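Local coordinates for protein nucleoporin NUP82 (Chaetomium thermophilum, PDB 5CWW) that forms part of the nuclear pore complex, probably as a structural component and docking partner for transport factors, this chain being the protein's N-terminal beta-propeller domain, at residues Asn13-Gly18 against Glu74-Arg79; Val281-Pro286 against Gly371-Asp376. One frame throughout, in Å; residues are numbered along the deposited sequence. Where two conformers were deposited one is given.

Contact 1 (Asn13-Gly18 against Glu74-Arg79); sequences NEPAPG and ESWESR
Pro15 meets Trp76 at the outer end of the indole, with Pro15 CD 4.2 Å from Trp76 CH2. The peptide before Pro15 is cis, and Ala16 N donates to Asn13 O (2.9 Å), which makes a type VI turn that presents the next residue to the ring. Ala16 comes closest: its CB lies over one face, 3.9 Å from the centroid of the Trp76 six-membered ring and 23° off the normal, a CH-pi contact, while Ala16 CA is 3.5 Å from Trp76 CZ3. Pro17 completes the row, its CD 4.0 Å from Trp76 CE3 and its CG 4.4 Å from Ser75 CB; Thr103 touches Pro17 as well. On the helix, Trp76 has CG opposite its backbone N (chi1 -172°), which carries the indole out to the turn. Arg79 folds back over the other face, NE 3.7 Å above the ring plane, so the indole lies between alanine and guanidinium; Ala10 and Trp11 also touch it. No hydrogen bond crosses, and the summed buried area is 191 Å². With an alanine in place of the indole, Ala16 and the Arg79 guanidinium would probably lose the surface they rest on, and a gap would open beside the turn. The arrangement is a peripheral one: an N-terminal segment packed against helix 69-77, which follows the third strand of the first four-stranded blade of a beta-propeller.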
loop_
_atom_site.group_PDB
_atom_site.type_symbol
_atom_site.label_atom_id
_atom_site.label_comp_id
_atom_site.label_asym_id
_atom_site.label_seq_id
_atom_site.Cartn_x
_atom_site.Cartn_y
_atom_site.Cartn_z
ATOM N N ASN B 13 5.693 -28.078 20.588
ATOM C CA ASN B 13 4.603 -28.188 21.552
ATOM C C ASN B 13 5.133 -28.401 22.963
ATOM O O ASN B 13 6.194 -28.991 23.155
ATOM C CB ASN B 13 3.665 -29.337 21.176
ATOM C CG ASN B 13 3.015 -29.142 19.818
ATOM O OD1 ASN B 13 2.980 -30.060 18.999
ATOM N ND2 ASN B 13 2.493 -27.944 19.574
ATOM N N GLU B 14 4.382 -27.913 23.945
ATOM C CA GLU B 14 4.744 -28.057 25.350
ATOM C C GLU B 14 4.960 -29.534 25.699
ATOM O O GLU B 14 4.254 -30.396 25.179
ATOM C CB GLU B 14 3.645 -27.447 26.229
ATOM C CG GLU B 14 4.084 -27.070 27.636
ATOM C CD GLU B 14 3.022 -26.294 28.395
ATOM O OE1 GLU B 14 3.154 -26.163 29.630
ATOM O OE2 GLU B 14 2.061 -25.811 27.759
ATOM N N PRO B 15 5.933 -29.838 26.577
ATOM C CA PRO B 15 6.849 -28.953 27.305
ATOM C C PRO B 15 8.173 -28.690 26.580
ATOM O O PRO B 15 9.177 -28.411 27.235
ATOM C CB PRO B 15 7.088 -29.725 28.603
ATOM C CG PRO B 15 7.061 -31.149 28.173
ATOM C CD PRO B 15 6.063 -31.234 27.038
ATOM N N ALA B 16 8.174 -28.767 25.253
ATOM C CA ALA B 16 9.383 -28.480 24.488
ATOM C C ALA B 16 9.753 -27.006 24.619
ATOM O O ALA B 16 8.876 -26.159 24.788
ATOM C CB ALA B 16 9.197 -28.854 23.026
ATOM N N PRO B 17 11.056 -26.691 24.537
ATOM C CA PRO B 17 11.504 -25.301 24.680
ATOM C C PRO B 17 11.019 -24.414 23.538
ATOM O O PRO B 17 10.840 -23.211 23.727
ATOM C CB PRO B 17 13.030 -25.422 24.671
ATOM C CG PRO B 17 13.304 -26.666 23.909
ATOM C CD PRO B 17 12.177 -27.601 24.238
ATOM N N GLY B 18 10.809 -25.007 22.367
ATOM C CA GLY B 18 10.359 -24.256 21.209
ATOM C C GLY B 18 8.976 -23.661 21.400
ATOM O O GLY B 18 8.637 -22.653 20.781
ATOM N N GLU B 74 16.823 -29.631 17.539
ATOM C CA GLU B 74 17.904 -30.477 18.029
ATOM C C GLU B 74 17.842 -30.662 19.544
ATOM O O GLU B 74 18.148 -31.738 20.057
ATOM C CB GLU B 74 19.259 -29.884 17.630
ATOM C CG GLU B 74 20.462 -30.705 18.083
ATOM C CD GLU B 74 21.782 -30.099 17.643
ATOM O OE1 GLU B 74 21.769 -29.188 16.789
ATOM O OE2 GLU B 74 22.835 -30.531 18.154
ATOM N N SER B 75 17.451 -29.611 20.256
ATOM C CA SER B 75 17.362 -29.665 21.712
ATOM C C SER B 75 16.329 -30.691 22.168
ATOM O O SER B 75 16.504 -31.342 23.198
ATOM C CB SER B 75 17.012 -28.288 22.277
ATOM O OG SER B 75 18.007 -27.336 21.946
ATOM N N TRP B 76 15.258 -30.832 21.394
ATOM C CA TRP B 76 14.201 -31.783 21.718
ATOM C C TRP B 76 14.529 -33.185 21.207
ATOM O O TRP B 76 13.940 -34.169 21.653
ATOM C CB TRP B 76 12.864 -31.314 21.136
ATOM C CG TRP B 76 11.702 -32.149 21.581
ATOM C CD1 TRP B 76 11.015 -33.061 20.834
ATOM C CD2 TRP B 76 11.100 -32.161 22.882
ATOM N NE1 TRP B 76 10.019 -33.635 21.585
ATOM C CE2 TRP B 76 10.049 -33.101 22.846
ATOM C CE3 TRP B 76 11.345 -31.468 24.071
ATOM C CZ2 TRP B 76 9.245 -33.364 23.954
ATOM C CZ3 TRP B 76 10.544 -31.732 25.170
ATOM C CH2 TRP B 76 9.508 -32.671 25.103
ATOM N N GLU B 77 15.461 -33.269 20.264
ATOM C CA GLU B 77 15.890 -34.554 19.726
ATOM C C GLU B 77 17.025 -35.147 20.556
ATOM O O GLU B 77 17.155 -36.367 20.661
ATOM C CB GLU B 77 16.317 -34.405 18.265
ATOM C CG GLU B 77 15.149 -34.194 17.314
ATOM C CD GLU B 77 15.574 -34.134 15.860
ATOM O OE1 GLU B 77 16.704 -33.679 15.585
ATOM O OE2 GLU B 77 14.775 -34.548 14.993
ATOM N N SER B 78 17.838 -34.273 21.145
ATOM C CA SER B 78 18.983 -34.693 21.947
ATOM C C SER B 78 18.767 -34.373 23.426
ATOM O O SER B 78 19.710 -34.053 24.150
ATOM C CB SER B 78 20.262 -34.019 21.441
ATOM O OG SER B 78 20.186 -32.612 21.571
ATOM N N ARG B 79 17.514 -34.464 23.865
ATOM C CA ARG B 79 17.171 -34.265 25.270
ATOM C C ARG B 79 17.458 -35.528 26.080
ATOM O O ARG B 79 17.314 -36.638 25.570
ATOM C CB ARG B 79 15.697 -33.880 25.416
ATOM C CG ARG B 79 14.738 -34.864 24.771
ATOM C CD ARG B 79 13.323 -34.709 25.300
ATOM N NE ARG B 79 12.368 -35.492 24.519
ATOM C CZ ARG B 79 11.184 -35.902 24.964
ATOM N NH1 ARG B 79 10.789 -35.609 26.196
ATOM N NH2 ARG B 79 10.389 -36.608 24.172
#

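Contact 2 (Val281-Pro286 against Gly371-Asp376); sequences VYALCP and GPFDFD
Val281 and Phe373 are joined by a single backbone hydrogen bond where a beta-propeller chain leaves the last strand of one blade (369-370), just beyond its pairing with 281-284, and heads for the next. Phe373 N donates to Val281 O almost straight (3.1 Å, 165°). Beside this bond the backbones part, and the touching parts run 131° from each other. Gly371 fits a hollow formed by Val281 O and the Tyr282 ring; a CB would collide with both. The cis peptide after it turns Pro372 alongside the tyrosine, both side chains pointing the same way, with Pro372 CG 3.3 Å from Tyr282 OH and Pro372 CA over one ring face. Tyr282 and Pro372 each also pack on a basic side chain of the chain of another protein. Phe373, its CG beside the backbone N and opposite the carbonyl carbon (chi1 -79°), presents its ring edge to Val281 O, and Phe373 CE1 is 3.8 Å from Ala283 CB; Trp273 meets the same ring. Val281 CG2 is a bump against the Phe375 edge, 3.6 Å from Phe375 CZ, the two side chains crossing at about a right angle. Where a second direct backbone bond might lie, a water is inserted: it accepts from Val281 N (2.9 Å) and donates to Phe373 O (2.6 Å).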
loop_
_atom_site.group_PDB
_atom_site.type_symbol
_atom_site.label_atom_id
_atom_site.label_comp_id
_atom_site.label_asym_id
_atom_site.label_seq_id
_atom_site.Cartn_x
_atom_site.Cartn_y
_atom_site.Cartn_z
ATOM N N VAL B 281 -7.694 0.661 -6.442
ATOM C CA VAL B 281 -6.284 0.309 -6.517
ATOM C C VAL B 281 -5.539 1.439 -7.211
ATOM O O VAL B 281 -6.030 2.004 -8.187
ATOM C CB VAL B 281 -6.069 -1.021 -7.284
ATOM C CG1 VAL B 281 -4.589 -1.299 -7.504
ATOM C CG2 VAL B 281 -6.724 -2.178 -6.541
ATOM N N TYR B 282 -4.353 1.756 -6.702
ATOM C CA TYR B 282 -3.529 2.822 -7.254
ATOM C C TYR B 282 -2.092 2.354 -7.438
ATOM O O TYR B 282 -1.656 1.396 -6.800
ATOM C CB TYR B 282 -3.548 4.048 -6.338
ATOM C CG TYR B 282 -4.877 4.761 -6.264
ATOM C CD1 TYR B 282 -5.842 4.377 -5.344
ATOM C CD2 TYR B 282 -5.158 5.831 -7.101
ATOM C CE1 TYR B 282 -7.054 5.034 -5.268
ATOM C CE2 TYR B 282 -6.367 6.492 -7.033
ATOM C CZ TYR B 282 -7.311 6.091 -6.114
ATOM O OH TYR B 282 -8.515 6.750 -6.041
ATOM N N ALA B 283 -1.356 3.050 -8.297
ATOM C CA ALA B 283 0.059 2.772 -8.499
ATOM C C ALA B 283 0.854 4.069 -8.597
ATOM O O ALA B 283 0.386 5.048 -9.172
ATOM C CB ALA B 283 0.263 1.925 -9.748
ATOM N N LEU B 284 2.051 4.059 -8.020
ATOM C CA LEU B 284 2.984 5.179 -8.105
ATOM C C LEU B 284 4.279 4.722 -8.750
ATOM O O LEU B 284 4.937 3.819 -8.237
ATOM C CB LEU B 284 3.297 5.743 -6.720
ATOM C CG LEU B 284 2.415 6.808 -6.078
ATOM C CD1 LEU B 284 3.003 7.142 -4.717
ATOM C CD2 LEU B 284 2.310 8.062 -6.934
ATOM N N CYS B 285 4.665 5.356 -9.850
ATOM C CA CYS B 285 5.871 4.947 -10.561
ATOM C C CYS B 285 6.472 6.098 -11.365
ATOM O O CYS B 285 5.755 6.767 -12.104
ATOM C CB CYS B 285 5.553 3.775 -11.490
ATOM S SG CYS B 285 6.911 3.286 -12.560
ATOM N N PRO B 286 7.795 6.323 -11.247
ATOM C CA PRO B 286 8.800 5.605 -10.455
ATOM C C PRO B 286 9.024 6.205 -9.068
ATOM O O PRO B 286 9.387 7.378 -8.963
ATOM C CB PRO B 286 10.058 5.747 -11.306
ATOM C CG PRO B 286 9.912 7.086 -11.941
ATOM C CD PRO B 286 8.426 7.364 -12.077
ATOM N N GLY B 371 -4.619 5.790 -11.183
ATOM C CA GLY B 371 -5.818 5.125 -10.702
ATOM C C GLY B 371 -6.927 6.116 -10.401
ATOM O O GLY B 371 -6.765 7.314 -10.626
ATOM N N PRO B 372 -8.070 5.625 -9.896
ATOM C CA PRO B 372 -8.349 4.211 -9.612
ATOM C C PRO B 372 -8.368 3.361 -10.878
ATOM O O PRO B 372 -8.989 3.753 -11.863
ATOM C CB PRO B 372 -9.743 4.235 -8.971
ATOM C CG PRO B 372 -10.059 5.662 -8.700
ATOM C CD PRO B 372 -9.235 6.483 -9.628
ATOM N N PHE B 373 -7.689 2.219 -10.851
ATOM C CA PHE B 373 -7.685 1.309 -11.987
ATOM C C PHE B 373 -9.071 0.728 -12.228
ATOM O O PHE B 373 -9.741 0.290 -11.292
ATOM C CB PHE B 373 -6.683 0.173 -11.766
ATOM C CG PHE B 373 -5.258 0.562 -12.024
ATOM C CD1 PHE B 373 -4.549 1.301 -11.094
ATOM C CD2 PHE B 373 -4.625 0.180 -13.194
ATOM C CE1 PHE B 373 -3.236 1.659 -11.329
ATOM C CE2 PHE B 373 -3.311 0.532 -13.435
ATOM C CZ PHE B 373 -2.616 1.274 -12.501
ATOM N N ASP B 374 -9.499 0.726 -13.486
ATOM C CA ASP B 374 -10.738 0.063 -13.864
ATOM C C ASP B 374 -10.472 -1.423 -14.070
ATOM O O ASP B 374 -9.558 -1.799 -14.802
ATOM C CB ASP B 374 -11.324 0.681 -15.135
ATOM C CG ASP B 374 -12.654 0.064 -15.520
ATOM O OD1 ASP B 374 -13.663 0.363 -14.851
ATOM O OD2 ASP B 374 -12.690 -0.717 -16.494
ATOM N N PHE B 375 -11.265 -2.262 -13.412
ATOM C CA PHE B 375 -11.138 -3.708 -13.551
ATOM C C PHE B 375 -11.965 -4.187 -14.737
ATOM O O PHE B 375 -13.185 -4.301 -14.650
ATOM C CB PHE B 375 -11.580 -4.418 -12.270
ATOM C CG PHE B 375 -10.813 -3.999 -11.046
ATOM C CD1 PHE B 375 -9.477 -3.647 -11.133
ATOM C CD2 PHE B 375 -11.435 -3.948 -9.809
ATOM C CE1 PHE B 375 -8.773 -3.254 -10.006
ATOM C CE2 PHE B 375 -10.738 -3.558 -8.679
ATOM C CZ PHE B 375 -9.405 -3.212 -8.778
ATOM N N ASP B 376 -11.296 -4.459 -15.850
ATOM C CA ASP B 376 -11.975 -4.975 -17.032
ATOM C C ASP B 376 -12.450 -6.404 -16.766
ATOM O O ASP B 376 -11.745 -7.187 -16.129
ATOM C CB ASP B 376 -11.044 -4.923 -18.247
ATOM C CG ASP B 376 -11.760 -5.212 -19.551
ATOM O OD1 ASP B 376 -13.004 -5.109 -19.596
ATOM O OD2 ASP B 376 -11.072 -5.546 -20.539
HETATM O O HOH W 1 -9.443 0.521 -8.740
#

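From the N terminus, contact 1 comes first. Residues 13-18 meet 74-79 after a loop of 55 residues that holds an unmodelled part and the first three strands of the first blade, so the N-terminal segment is tied to the helix before that blade's fourth strand. Contact 2 opens only later: 281-286 and 371-376 close an 84-residue excursion that holds helices 298-315 and 321-338, joining the third strand of one blade to the crossing into the next sheet. The two loops follow in series, neither nested nor crossed. Contact 1 and contact 2 lie on opposite sides of the chain's centre; the centres of contacts 1 and 2 are about 49 Å apart, and the nearest atoms of contacts 1 and 2 about 37 Å apart.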